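Local coordinates for 1-deoxy-D-xylulose 5-phosphate reductoisomerase (Moraxella catarrhalis, PDB 4ZQG), which catalyses the NAD(P)H-dependent rearrangement and reduction of 1-deoxy-D-xylulose 5-phosphate to 2-C-methyl-D-erythritol 4-phosphate, a step of the MEP pathway to isoprenoids, at residues Ala10-Thr15 with Ala37-Ser42; Val57-Ser62 with Thr80-Gly85; Val101-Val106 with Ile124-Lys129; Ser42-Leu47 with Ala67-Lys72. One frame throughout, in Å; residues are numbered along the deposited sequence. Where two conformers were deposited one is given.

Interaction 1. Residues Ala10-Thr15 with Ala37-Ser42; sequences AILGAT and ALTGFS. With NAD (nicotinamide-adenine-dinucleotide), chain C.
Thr-39 lies against Leu-12 and Gly-13 and works with both branches of its side chain. With chi1 at 86°, OG1 sits between the backbone N and the carbonyl carbon and accepts the N-H of Gly-13 (N to OG1 2.8 Å), while the methyl CG2 crosses the end of Leu-12, 3.4 Å from its CD2. A beta-branched threonine thus offers a polar grip and an apolar surface at once. Its carbonyl accepts a hydrogen bond from Ala-14 N, 2.8 Å from Thr-39 O. Earlier in the parallel pair, Ile-11 and Leu-38 run alongside one another in the same direction, with Ile-11 CD1 4.0 Å from Leu-38 CD2; that CD2 also meets the CB of Ala-14. The small Ala-10 and Ala-37 share the other face, beneath helix 85-93. Gly-13, with positive phi, turns the chain in a type II turn (Ile-11 to Ala-14), and its bareness suits the close passage of the adenosine ribose. Thr-15 OG1 hydrogen-bonds O3B of NAD at 2.7 Å, and Phe-41 N donates to O2B of NAD at 2.8 Å. The Phe-41 ring turns one face to the adenine, with C6A 3.7 Å above its plane and displaced from the ring centre. Strand, glycine turn and second strand holding the ribose hydroxyls form the dinucleotide-binding beta-alpha-beta unit of the Rossmann fold.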
# COMPACT_ATOMS: atom_id res chain seq x y z
N ALA A 10 7.76 24.90 -14.30
CA ALA A 10 7.21 26.16 -13.82
C ALA A 10 6.65 25.87 -12.46
O ALA A 10 5.83 24.97 -12.34
CB ALA A 10 6.12 26.65 -14.73
N ILE A 11 7.06 26.62 -11.45
CA ILE A 11 6.52 26.46 -10.10
C ILE A 11 5.65 27.65 -9.72
O ILE A 11 6.14 28.70 -9.34
CB ILE A 11 7.63 26.27 -9.08
CG1 ILE A 11 8.47 25.06 -9.47
CG2 ILE A 11 7.03 26.10 -7.70
CD1 ILE A 11 9.71 24.90 -8.63
N LEU A 12 4.35 27.47 -9.85
CA LEU A 12 3.43 28.52 -9.56
C LEU A 12 3.19 28.47 -8.08
O LEU A 12 2.68 27.49 -7.58
CB LEU A 12 2.13 28.30 -10.32
CG LEU A 12 2.18 28.30 -11.84
CD1 LEU A 12 0.85 28.79 -12.37
CD2 LEU A 12 3.21 29.25 -12.38
N GLY A 13 3.54 29.53 -7.38
CA GLY A 13 3.40 29.56 -5.91
C GLY A 13 4.68 29.11 -5.25
O GLY A 13 4.65 28.50 -4.20
N ALA A 14 5.82 29.47 -5.85
CA ALA A 14 7.16 29.02 -5.42
C ALA A 14 7.65 29.48 -4.07
O ALA A 14 8.62 28.93 -3.57
CB ALA A 14 8.21 29.40 -6.46
N THR A 15 6.99 30.47 -3.48
CA THR A 15 7.45 31.09 -2.23
C THR A 15 6.77 30.53 -1.03
O THR A 15 7.18 30.82 0.06
CB THR A 15 7.20 32.62 -2.21
OG1 THR A 15 5.82 32.91 -2.53
CG2 THR A 15 8.10 33.32 -3.20
N ALA A 37 10.39 28.80 -14.61
CA ALA A 37 9.67 29.92 -14.01
C ALA A 37 9.32 29.71 -12.57
O ALA A 37 9.23 28.61 -12.14
CB ALA A 37 8.42 30.22 -14.80
N LEU A 38 9.15 30.80 -11.83
CA LEU A 38 8.81 30.78 -10.41
C LEU A 38 7.87 31.94 -10.19
O LEU A 38 8.03 32.93 -10.85
CB LEU A 38 10.05 31.02 -9.55
CG LEU A 38 11.22 30.07 -9.73
CD1 LEU A 38 12.42 30.59 -8.97
CD2 LEU A 38 10.87 28.70 -9.18
N THR A 39 6.90 31.83 -9.31
CA THR A 39 5.96 32.90 -9.08
C THR A 39 5.69 33.08 -7.63
O THR A 39 5.73 32.12 -6.87
CB THR A 39 4.59 32.66 -9.72
OG1 THR A 39 3.73 31.89 -8.84
CG2 THR A 39 4.73 32.01 -11.11
N GLY A 40 5.40 34.32 -7.25
CA GLY A 40 5.18 34.67 -5.85
C GLY A 40 4.33 35.92 -5.76
O GLY A 40 4.53 36.83 -6.52
N PHE A 41 3.40 35.99 -4.83
CA PHE A 41 2.47 37.10 -4.82
C PHE A 41 3.04 38.25 -4.01
O PHE A 41 3.24 39.32 -4.55
CB PHE A 41 1.09 36.65 -4.29
CG PHE A 41 -0.04 37.63 -4.55
CD1 PHE A 41 -0.58 38.39 -3.51
CD2 PHE A 41 -0.58 37.77 -5.84
CE1 PHE A 41 -1.63 39.26 -3.74
CE2 PHE A 41 -1.63 38.64 -6.07
CZ PHE A 41 -2.16 39.38 -5.02
N SER A 42 3.34 38.02 -2.73
CA SER A 42 3.71 39.08 -1.81
C SER A 42 5.20 39.18 -1.51
O SER A 42 5.70 40.28 -1.29
CB SER A 42 2.98 38.91 -0.48
OG SER A 42 1.72 39.56 -0.54
PA NAD C . 1.07 29.15 1.16
O1A NAD C . 0.04 30.06 1.74
O2A NAD C . 2.26 28.70 1.96
O5B NAD C . 1.58 29.66 -0.29
C5B NAD C . 0.72 30.03 -1.35
C4B NAD C . 1.52 30.44 -2.60
O4B NAD C . 0.58 30.98 -3.55
C3B NAD C . 2.57 31.52 -2.32
O3B NAD C . 3.75 31.34 -3.12
C2B NAD C . 1.86 32.81 -2.73
O2B NAD C . 2.73 33.77 -3.33
C1B NAD C . 0.82 32.38 -3.75
N9A NAD C . -0.43 33.18 -3.63
C8A NAD C . -1.11 33.43 -2.49
N7A NAD C . -2.19 34.20 -2.72
C5A NAD C . -2.22 34.48 -4.02
C6A NAD C . -3.13 35.28 -4.88
N6A NAD C . -4.22 35.91 -4.33
N1A NAD C . -2.80 35.33 -6.18
C2A NAD C . -1.70 34.71 -6.69
N3A NAD C . -0.82 33.98 -5.97
C4A NAD C . -1.05 33.83 -4.64
O3 NAD C . 0.24 27.86 0.66
PN NAD C . 0.57 26.29 0.84
O1N NAD C . 0.26 25.99 2.29
O2N NAD C . 1.88 26.00 0.15
O5D NAD C . -0.64 25.73 -0.07
C5D NAD C . -0.54 25.67 -1.49
C4D NAD C . -1.64 24.77 -2.06
O4D NAD C . -1.32 23.39 -1.91
C3D NAD C . -2.95 25.01 -1.33
O3D NAD C . -3.99 24.87 -2.28
C2D NAD C . -2.98 23.92 -0.27
O2D NAD C . -4.33 23.64 0.14
C1D NAD C . -2.25 22.78 -0.99
N1N NAD C . -1.56 21.88 -0.05
C2N NAD C . -0.57 22.33 0.75
C3N NAD C . 0.07 21.47 1.67
C7N NAD C . 1.19 21.93 2.57
O7N NAD C . 1.89 21.10 3.12
N7N NAD C . 1.43 23.23 2.74
C4N NAD C . -0.34 20.15 1.73
C5N NAD C . -1.34 19.73 0.88
C6N NAD C . -1.95 20.59 -0.00
O HOH W 1 3.91 35.32 -1.25

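Interaction 2. Residues Val57-Ser62 with Thr80-Gly85; sequences VKICTS and TIILSG
Cys-60 and Leu-83 meet CB to CB at 4.0 Å where strands 58-61 and 81-84 run parallel, the two strands of a beta-alpha-beta unit at one end of the Rossmann sheet. The backbones are laced alternately: Ile-59 N donates to Ile-81 O at 2.8 Å and Thr-61 N to Leu-83 O at 3.1 Å, whereas Val-57 O and Ile-59 O receive the N-H groups of Ile-81 and, weakly, Leu-83. On the face of Ile-59 and Ile-82, the Ile-59 side chain crosses Thr-80 at about a right angle, its CG2 3.9 Å from Thr-80 CG2. Beta-branched side chains suit a strand face that helix 66-75 covers, through Leu-69 on Ile-59 and Tyr-66 on Ile-82. The face of Lys-58, Cys-60 and Leu-83 is backed by helix 85-93. Here the extended Lys-58 chain crosses Leu-83, its CD 4.2 Å from CD1 of the leucine, so methylenes do the packing while NZ goes on to salt bridges with Asp-95 and Glu-91. A lysine fits this partly exposed margin because it combines both roles. Thr-61 OG1 hydrogen-bonds Gly-40 O, just past strand 33-39. Cys-60 carries SG opposite its backbone N (chi1 178°), which brings the sulfur to 3.5 Å from Gly-85 O. That glycine has positive phi, a conformation glycine takes easily, and its N-H closes the ladder on Thr-61 O, 3.0 Å from Gly-85 N.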
# COMPACT_ATOMS: atom_id res chain seq x y z
N VAL A 57 13.93 31.73 -16.51
CA VAL A 57 13.62 32.51 -17.67
C VAL A 57 12.55 33.55 -17.35
O VAL A 57 12.62 34.64 -17.83
CB VAL A 57 13.23 31.62 -18.87
CG1 VAL A 57 12.89 32.45 -20.08
CG2 VAL A 57 14.37 30.67 -19.19
N LYS A 58 11.57 33.22 -16.53
CA LYS A 58 10.47 34.15 -16.23
C LYS A 58 10.09 34.04 -14.80
O LYS A 58 10.17 32.97 -14.21
CB LYS A 58 9.21 33.82 -17.06
CG LYS A 58 9.44 33.47 -18.52
CD LYS A 58 8.14 33.54 -19.33
CE LYS A 58 8.42 33.33 -20.81
NZ LYS A 58 7.19 33.05 -21.58
N ILE A 59 9.62 35.13 -14.23
CA ILE A 59 8.97 35.09 -12.93
C ILE A 59 7.78 36.03 -12.99
O ILE A 59 7.70 36.87 -13.88
CB ILE A 59 9.90 35.49 -11.77
CG1 ILE A 59 10.29 36.97 -11.91
CG2 ILE A 59 11.10 34.57 -11.74
CD1 ILE A 59 11.42 37.41 -11.00
N CYS A 60 6.86 35.88 -12.05
CA CYS A 60 5.62 36.62 -12.04
C CYS A 60 5.34 36.97 -10.63
O CYS A 60 5.53 36.13 -9.75
CB CYS A 60 4.48 35.74 -12.57
SG CYS A 60 2.84 36.51 -12.56
N THR A 61 4.85 38.19 -10.39
CA THR A 61 4.44 38.61 -9.05
C THR A 61 3.11 39.33 -9.11
O THR A 61 2.49 39.41 -10.18
CB THR A 61 5.52 39.49 -8.37
OG1 THR A 61 5.12 39.85 -7.05
CG2 THR A 61 5.77 40.75 -9.17
N SER A 62 2.68 39.87 -7.97
CA SER A 62 1.47 40.70 -7.93
C SER A 62 1.66 42.00 -8.69
O SER A 62 2.78 42.45 -8.84
CB SER A 62 1.05 41.00 -6.49
OG SER A 62 1.78 42.05 -5.89
N THR A 80 16.29 37.58 -16.44
CA THR A 80 14.93 37.13 -16.15
C THR A 80 13.81 38.07 -16.60
O THR A 80 13.77 39.23 -16.22
CB THR A 80 14.79 36.94 -14.61
OG1 THR A 80 15.91 36.20 -14.10
CG2 THR A 80 13.52 36.20 -14.26
N ILE A 81 12.87 37.53 -17.39
CA ILE A 81 11.62 38.24 -17.74
C ILE A 81 10.66 38.31 -16.54
O ILE A 81 10.39 37.29 -15.89
CB ILE A 81 10.87 37.56 -18.90
CG1 ILE A 81 11.71 37.56 -20.18
CG2 ILE A 81 9.53 38.24 -19.10
CD1 ILE A 81 11.47 36.38 -21.09
N ILE A 82 10.12 39.49 -16.26
CA ILE A 82 9.21 39.65 -15.14
C ILE A 82 7.83 39.81 -15.72
O ILE A 82 7.68 40.43 -16.77
CB ILE A 82 9.51 40.89 -14.30
CG1 ILE A 82 10.93 40.81 -13.76
CG2 ILE A 82 8.55 41.00 -13.14
CD1 ILE A 82 11.99 41.27 -14.75
N LEU A 83 6.84 39.24 -15.01
CA LEU A 83 5.45 39.22 -15.41
C LEU A 83 4.62 39.61 -14.21
O LEU A 83 5.11 39.61 -13.09
CB LEU A 83 5.07 37.83 -15.89
CG LEU A 83 5.85 37.24 -17.06
CD1 LEU A 83 5.27 35.88 -17.45
CD2 LEU A 83 5.80 38.15 -18.28
N SER A 84 3.35 39.95 -14.40
CA SER A 84 2.50 40.20 -13.24
C SER A 84 1.09 39.71 -13.41
O SER A 84 0.66 39.46 -14.50
CB SER A 84 2.46 41.69 -12.94
OG SER A 84 1.75 42.40 -13.93
N GLY A 85 0.37 39.61 -12.30
CA GLY A 85 -1.04 39.17 -12.29
C GLY A 85 -1.40 37.86 -12.97
O GLY A 85 -0.56 37.06 -13.37

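Interaction 3. Residues Val101-Val106 with Ile124-Lys129; sequences VVAAIV and ILLANK. With NAD (nicotinamide-adenine-dinucleotide), chain C.
Ala-103 ends its strand facing Ala-127 and Asn-128, at the point where strands 100-103 and 123-126 of the Rossmann sheet, a parallel beta-alpha-beta pair, open toward the coenzyme. Its carbonyl O is gripped twice: Asn-128 N donates at 3.0 Å, and Ala-127 N reaches the same Ala-103 O at 3.2 Å, tilted 31° from the carbonyl plane. Farther back the exchange is simple, with Leu-125 N on Val-101 O at 2.7 Å and Ala-103 N on Leu-125 O at 2.9 Å. These backbone groups pair between the strands, and the side chains on both faces, being buried, are apolar: the small Ala-103 CB receives Leu-126 CD1 at 3.7 Å, and Val-102 crosses Leu-125 on the other face. Among the buried side chains that touch across the contact, Asn-128 is polar. Its amide offers an acceptor at OD1, bound to Ser-131 OG, and a donor at ND2, bound to Gly-107 O, so one side chain ties two parts of the loop region. Water takes the N-H of Ile-105 at 2.9 Å and reaches Asn-128 OD1 weakly. Lys-129 NZ makes a salt bridge with Asp-154 and hydrogen bonds with Asn-231 and Glu-235; Asp-154 and Glu-235 bind the magnesium ion beside fosmidomycin. In Ile-105, chi1 of -58° turns CG2 away from the backbone N and sets it 3.6 Å from N3A of the NAD adenine.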
# COMPACT_ATOMS: atom_id res chain seq x y z
N VAL A 101 4.14 21.81 -14.67
CA VAL A 101 3.69 22.90 -13.85
C VAL A 101 3.33 22.33 -12.52
O VAL A 101 2.57 21.37 -12.43
CB VAL A 101 2.45 23.58 -14.39
CG1 VAL A 101 1.98 24.63 -13.42
CG2 VAL A 101 2.74 24.22 -15.73
N VAL A 102 3.87 22.95 -11.48
CA VAL A 102 3.54 22.64 -10.13
C VAL A 102 2.53 23.72 -9.71
O VAL A 102 2.85 24.88 -9.60
CB VAL A 102 4.83 22.71 -9.31
CG1 VAL A 102 4.59 22.55 -7.81
CG2 VAL A 102 5.80 21.68 -9.87
N ALA A 103 1.28 23.33 -9.50
CA ALA A 103 0.22 24.25 -9.23
C ALA A 103 0.11 24.46 -7.75
O ALA A 103 -0.62 23.73 -7.12
CB ALA A 103 -1.08 23.67 -9.76
N ALA A 104 0.81 25.43 -7.18
CA ALA A 104 0.77 25.61 -5.71
C ALA A 104 0.31 26.95 -5.25
O ALA A 104 0.66 27.35 -4.16
CB ALA A 104 2.12 25.29 -5.07
N ILE A 105 -0.48 27.64 -6.07
CA ILE A 105 -1.13 28.87 -5.65
C ILE A 105 -2.24 28.46 -4.75
O ILE A 105 -2.97 27.61 -5.10
CB ILE A 105 -1.83 29.61 -6.81
CG1 ILE A 105 -0.88 30.00 -7.98
CG2 ILE A 105 -2.52 30.86 -6.29
CD1 ILE A 105 0.53 30.25 -7.58
N VAL A 106 -2.42 29.10 -3.61
CA VAL A 106 -3.53 28.75 -2.71
C VAL A 106 -4.86 29.36 -3.18
O VAL A 106 -4.91 30.43 -3.76
CB VAL A 106 -3.26 29.16 -1.25
CG1 VAL A 106 -3.20 30.67 -1.10
CG2 VAL A 106 -4.33 28.62 -0.32
N ILE A 124 0.93 18.34 -14.91
CA ILE A 124 0.57 19.23 -13.83
C ILE A 124 0.66 18.49 -12.50
O ILE A 124 0.03 17.46 -12.33
CB ILE A 124 -0.90 19.69 -13.98
CG1 ILE A 124 -1.17 20.25 -15.37
CG2 ILE A 124 -1.29 20.66 -12.88
CD1 ILE A 124 -2.55 20.83 -15.52
N LEU A 125 1.39 19.05 -11.55
CA LEU A 125 1.52 18.52 -10.23
C LEU A 125 0.67 19.37 -9.30
O LEU A 125 1.01 20.50 -8.98
CB LEU A 125 2.98 18.59 -9.77
CG LEU A 125 3.95 17.50 -10.22
CD1 LEU A 125 3.79 17.15 -11.68
CD2 LEU A 125 5.38 17.92 -9.98
N LEU A 126 -0.43 18.80 -8.82
CA LEU A 126 -1.47 19.59 -8.21
C LEU A 126 -1.40 19.59 -6.72
O LEU A 126 -1.56 18.60 -6.08
CB LEU A 126 -2.82 19.07 -8.67
CG LEU A 126 -3.96 20.03 -8.39
CD1 LEU A 126 -3.82 21.27 -9.22
CD2 LEU A 126 -5.25 19.34 -8.73
N ALA A 127 -1.15 20.75 -6.16
CA ALA A 127 -1.21 20.90 -4.72
C ALA A 127 -2.51 21.60 -4.47
O ALA A 127 -3.32 21.20 -3.65
CB ALA A 127 -0.05 21.75 -4.22
N ASN A 128 -2.65 22.67 -5.21
CA ASN A 128 -3.80 23.55 -5.19
C ASN A 128 -5.14 22.82 -5.41
O ASN A 128 -5.62 22.67 -6.55
CB ASN A 128 -3.56 24.57 -6.29
CG ASN A 128 -4.69 25.48 -6.49
OD1 ASN A 128 -5.04 25.78 -7.62
ND2 ASN A 128 -5.28 25.94 -5.39
N LYS A 129 -5.74 22.44 -4.30
CA LYS A 129 -6.98 21.59 -4.30
C LYS A 129 -8.24 22.42 -4.55
O LYS A 129 -9.20 21.91 -5.13
CB LYS A 129 -7.13 20.82 -2.97
CG LYS A 129 -7.31 21.76 -1.77
CD LYS A 129 -7.27 21.00 -0.46
CE LYS A 129 -5.97 20.27 -0.28
NZ LYS A 129 -5.78 19.94 1.17
PA NAD C . 1.07 29.15 1.16
O1A NAD C . 0.04 30.06 1.74
O2A NAD C . 2.26 28.70 1.96
O5B NAD C . 1.58 29.66 -0.29
C5B NAD C . 0.72 30.03 -1.35
C4B NAD C . 1.52 30.44 -2.60
O4B NAD C . 0.58 30.98 -3.55
C3B NAD C . 2.57 31.52 -2.32
O3B NAD C . 3.75 31.34 -3.12
C2B NAD C . 1.86 32.81 -2.73
O2B NAD C . 2.73 33.77 -3.33
C1B NAD C . 0.82 32.38 -3.75
N9A NAD C . -0.43 33.18 -3.63
C8A NAD C . -1.11 33.43 -2.49
N7A NAD C . -2.19 34.20 -2.72
C5A NAD C . -2.22 34.48 -4.02
C6A NAD C . -3.13 35.28 -4.88
N6A NAD C . -4.22 35.91 -4.33
N1A NAD C . -2.80 35.33 -6.18
C2A NAD C . -1.70 34.71 -6.69
N3A NAD C . -0.82 33.98 -5.97
C4A NAD C . -1.05 33.83 -4.64
O3 NAD C . 0.24 27.86 0.66
PN NAD C . 0.57 26.29 0.84
O1N NAD C . 0.26 25.99 2.29
O2N NAD C . 1.88 26.00 0.15
O5D NAD C . -0.64 25.73 -0.07
C5D NAD C . -0.54 25.67 -1.49
C4D NAD C . -1.64 24.77 -2.06
O4D NAD C . -1.32 23.39 -1.91
C3D NAD C . -2.95 25.01 -1.33
O3D NAD C . -3.99 24.87 -2.28
C2D NAD C . -2.98 23.92 -0.27
O2D NAD C . -4.33 23.64 0.14
C1D NAD C . -2.25 22.78 -0.99
N1N NAD C . -1.56 21.88 -0.05
C2N NAD C . -0.57 22.33 0.75
C3N NAD C . 0.07 21.47 1.67
C7N NAD C . 1.19 21.93 2.57
O7N NAD C . 1.89 21.10 3.12
N7N NAD C . 1.43 23.23 2.74
C4N NAD C . -0.34 20.15 1.73
C5N NAD C . -1.34 19.73 0.88
C6N NAD C . -1.95 20.59 -0.00
O HOH W 2 -1.91 26.68 -8.42

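Interaction 4. Residues Ser42-Leu47 with Ala67-Lys72; sequences SRVDKL and AQLSQK
Val-44 and Leu-69 make the apolar part of this contact, their side chains overlapping as they run antiparallel past one another. Val-44 CG1, anti to its own backbone N (chi1 178°), points across to Leu-69 CD2 at 3.7 Å. About one turn later in the helix, Leu-47 CD2 stands farther off, 4.4 Å from Leu-69 CD1. A short branched valine and a longer leucine fit such a buried seam between helices 44-54 and 66-75. The same CG1 also touches a polar group, Gln-68 OE1 at 3.6 Å, where the extended glutamine crosses over the valine. Polar and charged interactions lie toward the solvent-exposed side, at Asp-45 and Lys-72. Lys-72, its chain extended beyond CG, donates a hydrogen bond from NZ to Gln-68 OE1 at 3.0 Å, one helical turn back in its own helix. Its weak salt bridge to Asp-45 OD1, 3.3 Å from NZ, is doubtful in detail, since the aspartate was modelled in two conformers and touches a crystal neighbour. Backbone bonds shape the helix start: Arg-43 is the N-cap residue, and Leu-47 N reaches Arg-43 O at 3.0 Å. Inward, Leu-47 rests on Leu-38 and Leu-69 on Ile-82, so these two neighbouring helices form part of the layer covering one face of the Rossmann-type sheet.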
# COMPACT_ATOMS: atom_id res chain seq x y z
N SER A 42 3.34 38.02 -2.73
CA SER A 42 3.71 39.08 -1.81
C SER A 42 5.20 39.18 -1.51
O SER A 42 5.70 40.28 -1.29
CB SER A 42 2.98 38.91 -0.48
OG SER A 42 1.72 39.56 -0.54
N ARG A 43 5.90 38.05 -1.42
CA ARG A 43 7.23 38.04 -0.83
C ARG A 43 8.27 38.30 -1.91
O ARG A 43 8.97 37.39 -2.40
CB ARG A 43 7.47 36.72 -0.09
CG ARG A 43 6.96 36.72 1.35
CD ARG A 43 6.68 35.33 1.85
NE ARG A 43 5.44 34.82 1.24
CZ ARG A 43 4.86 33.65 1.56
NH1 ARG A 43 5.40 32.86 2.49
NH2 ARG A 43 3.72 33.28 0.95
N VAL A 44 8.39 39.59 -2.25
CA VAL A 44 9.18 40.04 -3.37
C VAL A 44 10.66 39.70 -3.19
O VAL A 44 11.32 39.22 -4.13
CB VAL A 44 9.00 41.56 -3.55
CG1 VAL A 44 9.85 42.09 -4.70
CG2 VAL A 44 7.55 41.91 -3.81
N ASP A 45 11.20 39.96 -2.01
CA ASP A 45 12.59 39.65 -1.73
C ASP A 45 12.91 38.14 -1.85
O ASP A 45 13.97 37.77 -2.36
CB ASP A 45 12.98 40.17 -0.36
CG ASP A 45 13.04 41.71 -0.31
OD1 ASP A 45 12.99 42.39 -1.38
OD2 ASP A 45 13.17 42.22 0.82
N LYS A 46 11.98 37.27 -1.42
CA LYS A 46 12.21 35.86 -1.48
C LYS A 46 12.18 35.41 -2.92
O LYS A 46 13.09 34.72 -3.39
CB LYS A 46 11.21 35.11 -0.64
CG LYS A 46 11.62 33.67 -0.46
CD LYS A 46 10.54 32.89 0.26
CE LYS A 46 10.94 31.45 0.40
NZ LYS A 46 9.86 30.76 1.12
N LEU A 47 11.20 35.88 -3.65
CA LEU A 47 11.20 35.66 -5.09
C LEU A 47 12.50 36.16 -5.77
O LEU A 47 13.12 35.43 -6.54
CB LEU A 47 10.00 36.31 -5.72
CG LEU A 47 9.75 35.86 -7.13
CD1 LEU A 47 9.67 34.33 -7.29
CD2 LEU A 47 8.44 36.51 -7.55
N ALA A 67 6.66 46.65 -10.57
CA ALA A 67 7.65 47.71 -10.77
C ALA A 67 8.82 47.51 -9.83
O ALA A 67 9.96 47.46 -10.27
CB ALA A 67 7.04 49.09 -10.57
N GLN A 68 8.54 47.35 -8.55
CA GLN A 68 9.59 47.17 -7.55
C GLN A 68 10.48 45.97 -7.90
O GLN A 68 11.69 46.02 -7.79
CB GLN A 68 8.98 47.01 -6.17
CG GLN A 68 9.93 46.56 -5.07
CD GLN A 68 9.16 45.96 -3.88
OE1 GLN A 68 9.72 45.25 -3.05
NE2 GLN A 68 7.85 46.21 -3.84
N LEU A 69 9.87 44.89 -8.34
CA LEU A 69 10.62 43.68 -8.56
C LEU A 69 11.43 43.81 -9.82
O LEU A 69 12.53 43.28 -9.86
CB LEU A 69 9.66 42.47 -8.63
CG LEU A 69 10.06 41.01 -8.35
CD1 LEU A 69 9.89 40.15 -9.59
CD2 LEU A 69 11.45 40.81 -7.77
N SER A 70 10.89 44.51 -10.83
CA SER A 70 11.62 44.74 -12.08
C SER A 70 12.89 45.55 -11.86
O SER A 70 13.91 45.24 -12.47
CB SER A 70 10.75 45.44 -13.13
OG SER A 70 9.59 44.67 -13.45
N GLN A 71 12.82 46.55 -11.00
CA GLN A 71 14.01 47.33 -10.67
C GLN A 71 15.07 46.42 -10.07
O GLN A 71 16.23 46.46 -10.48
CB GLN A 71 13.69 48.44 -9.68
CG GLN A 71 14.85 49.40 -9.54
CD GLN A 71 15.27 49.93 -10.91
OE1 GLN A 71 14.51 50.62 -11.59
NE2 GLN A 71 16.48 49.58 -11.32
N LYS A 72 14.66 45.61 -9.11
CA LYS A 72 15.56 44.78 -8.35
C LYS A 72 16.20 43.68 -9.16
O LYS A 72 17.33 43.26 -8.90
CB LYS A 72 14.83 44.22 -7.13
CG LYS A 72 14.59 45.27 -6.06
CD LYS A 72 13.81 44.71 -4.89
CE LYS A 72 13.31 45.83 -3.98
NZ LYS A 72 12.66 45.35 -2.72

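Overall arrangement
Interaction 1 comes first along the chain: strand 33-39 returns beside strand 7-12 after helix 17-26, closing the first loop. Ser-42 then passes directly into interaction 4, which opens on helix 44-54. Before it closes on helix 66-75, interaction 2 opens at strand 58-61, and that contact closes only at strand 81-84; interactions 4 and 2 therefore cross, interlocking two helices with two strands. Interaction 3 follows in series, closing the loop around helix 111-120. Across the sheet, interactions 2, 1 and 3 succeed one another, joined by Gly-40 with Cys-60 and by Leu-12 with Ala-104, while interactions 1 and 3 both touch NAD.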